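Local structure of putative Zn-dependent Alcohol Dehydrogenase (Rhodobacter sphaeroides, 3IV6) at residues Leu119-Thr124 and Gly151-Asp156; Ser176-His181 and Asp219-Ala224; Lys158-Gly163 and Gly167-Phe172. The protein binds S-adenosylmethionine in a Rossmann-like fold and, despite its dehydrogenase name, is probably an S-adenosylmethionine-dependent methyltransferase. One frame throughout, in Å; residues are numbered along the deposited sequence.

Contact 1: residues Leu119-Thr124 and Gly151-Asp156; sequences LINRFT and GFYDID. With SAM (S-adenosylmethionine), chain E.
Asn121 and Tyr153 are the closest backbone positions, yet their CA atoms stand 10.2 Å apart, so the 3-10 turn 120-122 and the start of helix 154-164 meet through side chains alone. The Tyr153 ring reaches across and brings OH to Arg122. Arg122 leaves its backbone pointing away, but bends at chi2 (-34°) and again at chi3 bring the guanidinium back. There NH2 donates to Tyr153 OH at 2.6 Å, with an N-H...O angle of 145°. The acceptor lies somewhat off the guanidinium plane, and guanidinium and ring are turned 60° against each other. Beside this bond Asn121 CB touches Tyr153 OH at 3.4 Å, its amide nearly perpendicular to the ring, while Asn121 OD1 accepts from Lys149 N. Arg122 has a second charged partner in Glu214, which meets NH1, and Lys149 makes a cation-pi contact with Tyr153. A phenylalanine in place of Tyr153 would probably leave Arg122 NH2 without this acceptor and the end of the guanidinium freer to turn. The tyrosine's own backbone is fixed: Tyr153 N, at the N-cap, donates to Asp156 OD2 at 2.8 Å, and Asp156 also pairs with Arg216. On the ligand side Leu119 CD1 lies 3.6 Å from C8 of S-adenosylmethionine, and Phe123 presents its ring edge to the adenine amino group, CE1 to N6 3.6 Å. Leu119 O sits over the centre of one face of the Phe123 ring, 3.5 Å above its plane. A loop after the fourth parallel strand, 113-117, lining the cofactor pocket in this way is characteristic of the Rossmann-like fold of class I methyltransferases.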
loop_
_atom_site.group_PDB
_atom_site.type_symbol
_atom_site.label_atom_id
_atom_site.label_comp_id
_atom_site.label_asym_id
_atom_site.label_seq_id
_atom_site.Cartn_x
_atom_site.Cartn_y
_atom_site.Cartn_z
ATOM N N LEU A 119 -1.909 0.231 0.243
ATOM C CA LEU A 119 -0.511 0.231 0.645
ATOM C C LEU A 119 -0.413 0.049 2.155
ATOM O O LEU A 119 0.533 -0.501 2.673
ATOM C CB LEU A 119 0.088 1.570 0.266
ATOM C CG LEU A 119 1.418 1.897 0.900
ATOM C CD1 LEU A 119 2.458 0.880 0.435
ATOM C CD2 LEU A 119 1.819 3.324 0.571
ATOM N N ILE A 120 -1.427 0.514 2.859
ATOM C CA ILE A 120 -1.456 0.468 4.305
ATOM C C ILE A 120 -1.582 -0.982 4.755
ATOM O O ILE A 120 -1.216 -1.332 5.869
ATOM C CB ILE A 120 -2.604 1.376 4.858
ATOM C CG1 ILE A 120 -2.177 2.848 4.880
ATOM C CG2 ILE A 120 -3.011 0.992 6.297
ATOM C CD1 ILE A 120 -3.350 3.757 4.737
ATOM N N ASN A 121 -2.087 -1.829 3.865
ATOM C CA ASN A 121 -2.292 -3.226 4.185
ATOM C C ASN A 121 -0.913 -3.933 4.219
ATOM O O ASN A 121 -0.769 -5.031 4.766
ATOM C CB ASN A 121 -3.213 -3.848 3.137
ATOM C CG ASN A 121 -4.686 -3.482 3.340
ATOM O OD1 ASN A 121 -5.271 -2.703 2.570
ATOM N ND2 ASN A 121 -5.294 -4.059 4.369
ATOM N N ARG A 122 0.092 -3.280 3.631
ATOM C CA ARG A 122 1.443 -3.784 3.617
ATOM C C ARG A 122 2.223 -3.361 4.842
ATOM O O ARG A 122 3.443 -3.576 4.900
ATOM C CB ARG A 122 2.192 -3.333 2.356
ATOM C CG ARG A 122 1.661 -3.939 1.045
ATOM C CD ARG A 122 1.148 -5.370 1.269
ATOM N NE ARG A 122 -0.166 -5.517 0.657
ATOM C CZ ARG A 122 -1.212 -6.116 1.209
ATOM N NH1 ARG A 122 -1.129 -6.665 2.399
ATOM N NH2 ARG A 122 -2.349 -6.161 0.546
ATOM N N PHE A 123 1.522 -2.778 5.818
ATOM C CA PHE A 123 2.145 -2.344 7.061
ATOM C C PHE A 123 1.670 -3.056 8.322
ATOM O O PHE A 123 0.579 -3.637 8.391
ATOM C CB PHE A 123 1.971 -0.829 7.282
ATOM C CG PHE A 123 2.458 0.031 6.139
ATOM C CD1 PHE A 123 3.649 -0.278 5.461
ATOM C CD2 PHE A 123 1.743 1.164 5.762
ATOM C CE1 PHE A 123 4.104 0.477 4.416
ATOM C CE2 PHE A 123 2.203 1.964 4.703
ATOM C CZ PHE A 123 3.407 1.597 4.016
ATOM N N THR A 124 2.532 -2.998 9.332
ATOM C CA THR A 124 2.127 -3.218 10.710
ATOM C C THR A 124 1.506 -1.911 11.174
ATOM O O THR A 124 1.545 -0.911 10.454
ATOM C CB THR A 124 3.315 -3.507 11.619
ATOM O OG1 THR A 124 4.220 -2.387 11.620
ATOM C CG2 THR A 124 4.016 -4.809 11.219
ATOM N N GLY A 151 -10.875 -6.059 7.016
ATOM C CA GLY A 151 -11.129 -7.398 7.511
ATOM C C GLY A 151 -10.075 -8.338 6.998
ATOM O O GLY A 151 -9.030 -7.893 6.572
ATOM N N PHE A 152 -10.363 -9.632 6.991
ATOM C CA PHE A 152 -9.358 -10.630 6.590
ATOM C C PHE A 152 -9.304 -10.849 5.104
ATOM O O PHE A 152 -10.320 -10.725 4.402
ATOM C CB PHE A 152 -9.590 -11.990 7.290
ATOM C CG PHE A 152 -9.381 -11.949 8.782
ATOM C CD1 PHE A 152 -8.125 -11.665 9.318
ATOM C CD2 PHE A 152 -10.433 -12.189 9.646
ATOM C CE1 PHE A 152 -7.943 -11.612 10.688
ATOM C CE2 PHE A 152 -10.246 -12.133 11.012
ATOM C CZ PHE A 152 -9.009 -11.841 11.531
ATOM N N TYR A 153 -8.107 -11.188 4.639
ATOM C CA TYR A 153 -7.913 -11.714 3.291
ATOM C C TYR A 153 -8.367 -13.194 3.196
ATOM O O TYR A 153 -8.477 -13.887 4.207
ATOM C CB TYR A 153 -6.446 -11.597 2.923
ATOM C CG TYR A 153 -5.991 -10.198 2.555
ATOM C CD1 TYR A 153 -5.810 -9.844 1.225
ATOM C CD2 TYR A 153 -5.735 -9.237 3.525
ATOM C CE1 TYR A 153 -5.401 -8.594 0.876
ATOM C CE2 TYR A 153 -5.326 -7.967 3.179
ATOM C CZ TYR A 153 -5.160 -7.662 1.852
ATOM O OH TYR A 153 -4.751 -6.408 1.460
ATOM N N ASP A 154 -8.649 -13.687 1.996
ATOM C CA ASP A 154 -9.034 -15.088 1.866
ATOM C C ASP A 154 -7.949 -15.969 2.460
ATOM O O ASP A 154 -8.224 -16.885 3.236
ATOM C CB ASP A 154 -9.275 -15.458 0.403
ATOM C CG ASP A 154 -10.543 -14.794 -0.182
ATOM O OD1 ASP A 154 -10.631 -14.745 -1.436
ATOM O OD2 ASP A 154 -11.435 -14.330 0.590
ATOM N N ILE A 155 -6.704 -15.673 2.122
ATOM C CA ILE A 155 -5.594 -16.392 2.709
ATOM C C ILE A 155 -5.581 -16.343 4.238
ATOM O O ILE A 155 -4.999 -17.209 4.886
ATOM C CB ILE A 155 -4.229 -15.909 2.213
ATOM C CG1 ILE A 155 -3.149 -16.801 2.840
ATOM C CG2 ILE A 155 -4.000 -14.483 2.631
ATOM C CD1 ILE A 155 -1.736 -16.603 2.324
ATOM N N ASP A 156 -6.196 -15.335 4.826
ATOM C CA ASP A 156 -6.125 -15.222 6.272
ATOM C C ASP A 156 -6.963 -16.336 6.843
ATOM O O ASP A 156 -6.561 -17.005 7.797
ATOM C CB ASP A 156 -6.640 -13.860 6.774
ATOM C CG ASP A 156 -5.681 -12.697 6.457
ATOM O OD1 ASP A 156 -4.515 -12.992 6.097
ATOM O OD2 ASP A 156 -6.103 -11.504 6.566
HETATM N N SAM E . 0.192 -3.121 -5.125
HETATM C CA SAM E . -1.226 -2.946 -4.872
HETATM C C SAM E . -1.845 -1.990 -5.869
HETATM O O SAM E . -1.201 -1.426 -6.765
HETATM O OXT SAM E . -3.038 -1.819 -5.761
HETATM C CB SAM E . -1.486 -2.531 -3.428
HETATM C CG SAM E . -0.286 -2.645 -2.478
HETATM S SD SAM E . 0.928 -1.287 -2.511
HETATM C CE SAM E . 0.363 -0.244 -3.886
HETATM C "C5'" SAM E . 2.466 -2.111 -3.056
HETATM C "C4'" SAM E . 3.532 -1.268 -3.746
HETATM O "O4'" SAM E . 4.041 -0.304 -2.840
HETATM C "C3'" SAM E . 4.737 -2.081 -4.183
HETATM O "O3'" SAM E . 5.180 -1.526 -5.400
HETATM C "C2'" SAM E . 5.796 -1.798 -3.138
HETATM O "O2'" SAM E . 7.093 -1.779 -3.695
HETATM C "C1'" SAM E . 5.430 -0.412 -2.638
HETATM N N9 SAM E . 5.725 -0.256 -1.207
HETATM C C8 SAM E . 5.396 -1.138 -0.211
HETATM N N7 SAM E . 5.861 -0.654 0.972
HETATM C C5 SAM E . 6.489 0.536 0.757
HETATM C C6 SAM E . 7.133 1.446 1.616
HETATM N N6 SAM E . 7.244 1.242 2.931
HETATM N N1 SAM E . 7.692 2.574 1.069
HETATM C C2 SAM E . 7.620 2.777 -0.303
HETATM N N3 SAM E . 6.980 1.905 -1.151
HETATM C C4 SAM E . 6.419 0.790 -0.626
#

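Contact 2: residues Ser176-His181 and Asp219-Ala224; sequences SDKTFH and DEDVRA
Lys178 and Asp221 make the whole of this surface contact, a salt bridge from a G1 beta bulge to a helix. Lys178 and Thr179 both face Asp174, which defines the bulge, and Lys178 takes the left-handed backbone conformation (phi 63°) expected at its first position. Its side chain sets out toward helix 219-226 and bends at chi3 (-83°). NZ then donates to Asp221 OD2 at 2.5 Å, approaching almost in line with the CG-OD2 bond, and CE follows at 3.2 Å from the same oxygen. The ammonium has a second carboxylate, Asp218 OD2, so two acidic groups surround it and would be expected to stabilise its positive charge. Asp221 OD2 is doubly used as well, since it also accepts from Asp218 N. Asp218 thus meets both members of the pair, with its carboxylate at the lysine and its amide at the aspartate.

Other polar groups are satisfied away from the bridge. Asp177 OD2 bonds with Thr125 OG1, and Thr179 OG1 with Thr215 OG1, while backbone bonds from Lys178 to Arg216 and from Phe180 to Glu214 join this part of the chain to the strand 213-215 region. One turn apart on the helix, Arg223 and Asp219 form their own salt bridge: Arg223 NE donates to the syn side of Asp219 OD2 at 3.1 Å, 31° out of the carboxylate plane.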
loop_
_atom_site.group_PDB
_atom_site.type_symbol
_atom_site.label_atom_id
_atom_site.label_comp_id
_atom_site.label_asym_id
_atom_site.label_seq_id
_atom_site.Cartn_x
_atom_site.Cartn_y
_atom_site.Cartn_z
ATOM N N SER A 176 -4.352 -9.381 19.407
ATOM C CA SER A 176 -4.460 -8.052 20.017
ATOM C C SER A 176 -4.763 -6.958 18.983
ATOM O O SER A 176 -5.672 -6.133 19.196
ATOM C CB SER A 176 -3.183 -7.702 20.777
ATOM O OG SER A 176 -2.162 -7.321 19.873
ATOM N N ASP A 177 -3.999 -6.954 17.884
ATOM C CA ASP A 177 -4.253 -6.038 16.763
ATOM C C ASP A 177 -4.319 -6.724 15.399
ATOM O O ASP A 177 -4.255 -6.045 14.364
ATOM C CB ASP A 177 -3.211 -4.904 16.687
ATOM C CG ASP A 177 -1.792 -5.405 16.388
ATOM O OD1 ASP A 177 -1.481 -6.596 16.642
ATOM O OD2 ASP A 177 -0.976 -4.579 15.907
ATOM N N LYS A 178 -4.418 -8.052 15.395
ATOM C CA LYS A 178 -4.561 -8.798 14.154
ATOM C C LYS A 178 -3.347 -8.676 13.195
ATOM O O LYS A 178 -3.493 -8.382 12.005
ATOM C CB LYS A 178 -5.874 -8.406 13.474
ATOM C CG LYS A 178 -7.055 -8.476 14.452
ATOM C CD LYS A 178 -8.329 -7.861 13.890
ATOM C CE LYS A 178 -8.349 -6.359 14.056
ATOM N NZ LYS A 178 -9.617 -5.774 13.488
ATOM N N THR A 179 -2.156 -8.933 13.713
ATOM C CA THR A 179 -0.989 -8.919 12.858
ATOM C C THR A 179 -0.545 -10.327 12.533
ATOM O O THR A 179 -0.402 -11.143 13.422
ATOM C CB THR A 179 0.182 -8.199 13.527
ATOM O OG1 THR A 179 -0.247 -6.914 13.970
ATOM C CG2 THR A 179 1.315 -8.008 12.562
ATOM N N PHE A 180 -0.321 -10.603 11.254
ATOM C CA PHE A 180 0.240 -11.871 10.824
ATOM C C PHE A 180 1.744 -11.790 10.571
ATOM O O PHE A 180 2.231 -10.797 10.029
ATOM C CB PHE A 180 -0.428 -12.314 9.547
ATOM C CG PHE A 180 -1.806 -12.865 9.739
ATOM C CD1 PHE A 180 -1.995 -14.150 10.220
ATOM C CD2 PHE A 180 -2.908 -12.119 9.387
ATOM C CE1 PHE A 180 -3.252 -14.663 10.371
ATOM C CE2 PHE A 180 -4.179 -12.629 9.550
ATOM C CZ PHE A 180 -4.347 -13.902 10.041
ATOM N N HIS A 181 2.479 -12.823 10.996
ATOM C CA HIS A 181 3.875 -13.014 10.568
ATOM C C HIS A 181 4.013 -14.224 9.659
ATOM O O HIS A 181 4.037 -15.349 10.140
ATOM C CB HIS A 181 4.808 -13.213 11.744
ATOM C CG HIS A 181 6.220 -12.878 11.412
ATOM N ND1 HIS A 181 7.163 -12.561 12.369
ATOM C CD2 HIS A 181 6.838 -12.750 10.214
ATOM C CE1 HIS A 181 8.307 -12.277 11.771
ATOM N NE2 HIS A 181 8.135 -12.373 10.464
ATOM N N ASP A 219 -12.619 -0.860 9.763
ATOM C CA ASP A 219 -12.869 0.558 9.691
ATOM C C ASP A 219 -12.487 1.259 10.989
ATOM O O ASP A 219 -11.826 2.283 10.962
ATOM C CB ASP A 219 -14.332 0.818 9.345
ATOM C CG ASP A 219 -14.660 2.307 9.259
ATOM O OD1 ASP A 219 -14.049 3.034 8.422
ATOM O OD2 ASP A 219 -15.537 2.743 10.049
ATOM N N GLU A 220 -12.867 0.708 12.130
ATOM C CA GLU A 220 -12.451 1.307 13.403
ATOM C C GLU A 220 -10.947 1.337 13.562
ATOM O O GLU A 220 -10.402 2.198 14.259
ATOM C CB GLU A 220 -13.093 0.615 14.617
ATOM C CG GLU A 220 -14.580 1.013 14.895
ATOM C CD GLU A 220 -14.814 2.546 15.086
ATOM O OE1 GLU A 220 -14.176 3.149 15.983
ATOM O OE2 GLU A 220 -15.649 3.141 14.355
ATOM N N ASP A 221 -10.264 0.409 12.906
ATOM C CA ASP A 221 -8.813 0.341 13.057
ATOM C C ASP A 221 -8.115 1.460 12.263
ATOM O O ASP A 221 -7.102 2.043 12.707
ATOM C CB ASP A 221 -8.282 -1.074 12.725
ATOM C CG ASP A 221 -8.709 -2.143 13.767
ATOM O OD1 ASP A 221 -8.779 -1.818 14.969
ATOM O OD2 ASP A 221 -8.970 -3.314 13.388
ATOM N N VAL A 222 -8.682 1.794 11.105
ATOM C CA VAL A 222 -8.130 2.860 10.280
ATOM C C VAL A 222 -8.401 4.204 10.944
ATOM O O VAL A 222 -7.572 5.092 10.948
ATOM C CB VAL A 222 -8.748 2.870 8.917
ATOM C CG1 VAL A 222 -8.220 4.043 8.151
ATOM C CG2 VAL A 222 -8.447 1.575 8.179
ATOM N N ARG A 223 -9.564 4.341 11.550
ATOM C CA ARG A 223 -9.871 5.563 12.247
ATOM C C ARG A 223 -8.966 5.765 13.452
ATOM O O ARG A 223 -8.508 6.889 13.716
ATOM C CB ARG A 223 -11.358 5.606 12.614
ATOM C CG ARG A 223 -12.230 5.961 11.428
ATOM C CD ARG A 223 -13.721 5.913 11.693
ATOM N NE ARG A 223 -14.398 5.620 10.424
ATOM C CZ ARG A 223 -14.965 6.533 9.632
ATOM N NH1 ARG A 223 -14.974 7.807 9.995
ATOM N NH2 ARG A 223 -15.537 6.172 8.487
ATOM N N ALA A 224 -8.696 4.678 14.172
ATOM C CA ALA A 224 -7.804 4.721 15.345
ATOM C C ALA A 224 -6.374 5.095 14.962
ATOM O O ALA A 224 -5.668 5.773 15.699
ATOM C CB ALA A 224 -7.803 3.404 16.025
#

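Contact 3: residues Lys158-Gly163 and Gly167-Phe172; sequences KLIEYG and GTLAKF
Leu169 sends its CG trans to the backbone N (chi1 -178°), which carries both methyls back onto helix 154-164, whereas Phe172 holds CG between N and the carbonyl carbon (chi1 68°), aiming its ring at the same helix from one turn on. The chain reverses between them through a Schellman motif. Gly167, with positive phi, is the first residue to leave the helix, and Thr168 N closes the six-to-one bond to Gly163 O at 2.8 Å. At an N-H...O angle of 128° that bond is weak.

The reversal leaves Gly163 and Leu169 with CA atoms only 4.6 Å apart, and the side chains pack between helix 154-164 and the weakly bonded turn at 169-172. Leu169 divides its methyls: CD1 lies against the helix backbone, 4.1 Å from Ile160 CA, and CD2 meets the Ile160 CG2 branch at 4.1 Å. Phe172 comes edge-on. Its CE2 touches Leu159 CD2 at 4.2 Å, and its CZ reaches Gly163 CA at 4.2 Å; a side chain on this glycine would point into the space the ring occupies. Within its own turn Phe172 has Leu169 O over the centre of one face.

Phe180 of strand 179-181 packs on Leu159, Ile160 and Phe172 alike, so this corner joins helix 154-164 to the small antiparallel sheet. Along the helix flank, Lys158 NZ donates to Tyr162 OH at 2.5 Å. At the ring's rim, Phe172 CZ lies 3.7 Å from Leu159 O, which sits in the plane of the ring.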
loop_
_atom_site.group_PDB
_atom_site.type_symbol
_atom_site.label_atom_id
_atom_site.label_comp_id
_atom_site.label_asym_id
_atom_site.label_seq_id
_atom_site.Cartn_x
_atom_site.Cartn_y
_atom_site.Cartn_z
ATOM N N LYS A 158 -7.648 -19.312 5.509
ATOM C CA LYS A 158 -6.888 -20.540 5.500
ATOM C C LYS A 158 -5.808 -20.516 6.593
ATOM O O LYS A 158 -5.550 -21.537 7.222
ATOM C CB LYS A 158 -6.250 -20.795 4.135
ATOM C CG LYS A 158 -7.232 -20.748 2.967
ATOM C CD LYS A 158 -7.701 -22.133 2.518
ATOM C CE LYS A 158 -8.673 -22.754 3.521
ATOM N NZ LYS A 158 -9.208 -24.063 3.022
ATOM N N LEU A 159 -5.183 -19.363 6.826
ATOM C CA LEU A 159 -4.152 -19.256 7.860
ATOM C C LEU A 159 -4.670 -19.574 9.272
ATOM O O LEU A 159 -4.043 -20.342 10.015
ATOM C CB LEU A 159 -3.497 -17.878 7.857
ATOM C CG LEU A 159 -2.436 -17.599 6.792
ATOM C CD1 LEU A 159 -2.023 -16.145 6.866
ATOM C CD2 LEU A 159 -1.230 -18.503 6.940
ATOM N N ILE A 160 -5.790 -18.967 9.650
ATOM C CA ILE A 160 -6.437 -19.298 10.917
ATOM C C ILE A 160 -6.728 -20.819 10.997
ATOM O O ILE A 160 -6.356 -21.479 11.966
ATOM C CB ILE A 160 -7.769 -18.486 11.139
ATOM C CG1 ILE A 160 -7.609 -16.987 10.818
ATOM C CG2 ILE A 160 -8.320 -18.700 12.517
ATOM C CD1 ILE A 160 -6.485 -16.291 11.513
ATOM N N GLU A 161 -7.385 -21.363 9.974
ATOM C CA GLU A 161 -7.842 -22.753 9.979
ATOM C C GLU A 161 -6.665 -23.697 10.148
ATOM O O GLU A 161 -6.592 -24.423 11.141
ATOM C CB GLU A 161 -8.634 -23.064 8.688
ATOM C CG GLU A 161 -8.968 -24.543 8.382
ATOM C CD GLU A 161 -9.894 -24.733 7.143
ATOM O OE1 GLU A 161 -9.889 -25.849 6.561
ATOM O OE2 GLU A 161 -10.623 -23.779 6.752
ATOM N N TYR A 162 -5.741 -23.653 9.185
ATOM C CA TYR A 162 -4.624 -24.596 9.071
ATOM C C TYR A 162 -3.518 -24.387 10.132
ATOM O O TYR A 162 -2.564 -25.173 10.248
ATOM C CB TYR A 162 -4.035 -24.539 7.649
ATOM C CG TYR A 162 -4.988 -24.916 6.503
ATOM C CD1 TYR A 162 -6.211 -25.528 6.745
ATOM C CD2 TYR A 162 -4.642 -24.654 5.177
ATOM C CE1 TYR A 162 -7.053 -25.862 5.718
ATOM C CE2 TYR A 162 -5.480 -24.989 4.135
ATOM C CZ TYR A 162 -6.688 -25.597 4.407
ATOM O OH TYR A 162 -7.540 -25.937 3.369
ATOM N N GLY A 163 -3.661 -23.321 10.905
ATOM C CA GLY A 163 -2.719 -23.008 11.958
ATOM C C GLY A 163 -3.299 -23.314 13.323
ATOM O O GLY A 163 -2.563 -23.434 14.298
ATOM N N GLY A 167 -2.122 -25.972 15.895
ATOM C CA GLY A 167 -1.870 -25.343 17.172
ATOM C C GLY A 167 -0.694 -24.387 17.161
ATOM O O GLY A 167 -0.136 -24.071 18.208
ATOM N N THR A 168 -0.316 -23.918 15.980
ATOM C CA THR A 168 0.785 -22.965 15.865
ATOM C C THR A 168 0.302 -21.537 15.759
ATOM O O THR A 168 1.122 -20.624 15.679
ATOM C CB THR A 168 1.712 -23.236 14.627
ATOM O OG1 THR A 168 0.947 -23.761 13.518
ATOM C CG2 THR A 168 2.858 -24.186 15.005
ATOM N N LEU A 169 -1.020 -21.349 15.746
ATOM C CA LEU A 169 -1.617 -20.082 15.339
ATOM C C LEU A 169 -1.059 -18.899 16.110
ATOM O O LEU A 169 -0.708 -17.873 15.510
ATOM C CB LEU A 169 -3.122 -20.121 15.498
ATOM C CG LEU A 169 -3.778 -18.825 15.036
ATOM C CD1 LEU A 169 -3.454 -18.593 13.570
ATOM C CD2 LEU A 169 -5.254 -18.852 15.284
ATOM N N ALA A 170 -0.965 -19.034 17.432
ATOM C CA ALA A 170 -0.402 -17.966 18.263
ATOM C C ALA A 170 1.040 -17.586 17.914
ATOM O O ALA A 170 1.478 -16.486 18.206
ATOM C CB ALA A 170 -0.521 -18.314 19.727
ATOM N N LYS A 171 1.771 -18.496 17.289
ATOM C CA LYS A 171 3.175 -18.259 16.942
ATOM C C LYS A 171 3.377 -17.209 15.826
ATOM O O LYS A 171 4.427 -16.571 15.753
ATOM C CB LYS A 171 3.858 -19.597 16.592
ATOM C CG LYS A 171 5.291 -19.500 16.109
ATOM C CD LYS A 171 5.793 -20.865 15.682
ATOM C CE LYS A 171 6.992 -20.766 14.786
ATOM N NZ LYS A 171 7.940 -19.881 15.457
ATOM N N PHE A 172 2.373 -17.043 14.967
ATOM C CA PHE A 172 2.465 -16.143 13.819
ATOM C C PHE A 172 1.255 -15.203 13.656
ATOM O O PHE A 172 1.188 -14.421 12.702
ATOM C CB PHE A 172 2.692 -16.932 12.527
ATOM C CG PHE A 172 1.509 -17.775 12.101
ATOM C CD1 PHE A 172 1.514 -19.142 12.299
ATOM C CD2 PHE A 172 0.385 -17.199 11.508
ATOM C CE1 PHE A 172 0.425 -19.930 11.904
ATOM C CE2 PHE A 172 -0.711 -17.980 11.111
ATOM C CZ PHE A 172 -0.689 -19.342 11.311
#

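Overall arrangement
Contacts 1 and 3 both use helix 154-164, its start and its end, with centres about 16 Å apart. Contact 2 supplies the strand 179-181 that touches both. Phe180 of that strand is the shared element: its CE2 packs 3.4 Å from Asp156 CG of contact 1, and its CZ lies 3.5 Å from Ile160 CD1 of contact 3. His181 N and Phe172 O, at 2.7 Å, probably form a hydrogen bond between contacts 2 and 3, whose centres are about 18 Å apart. The centres of contacts 1 and 2 are about 9 Å apart. Contact 1 alone includes residues of the S-adenosylmethionine pocket; contacts 2 and 3 lie away from that pocket.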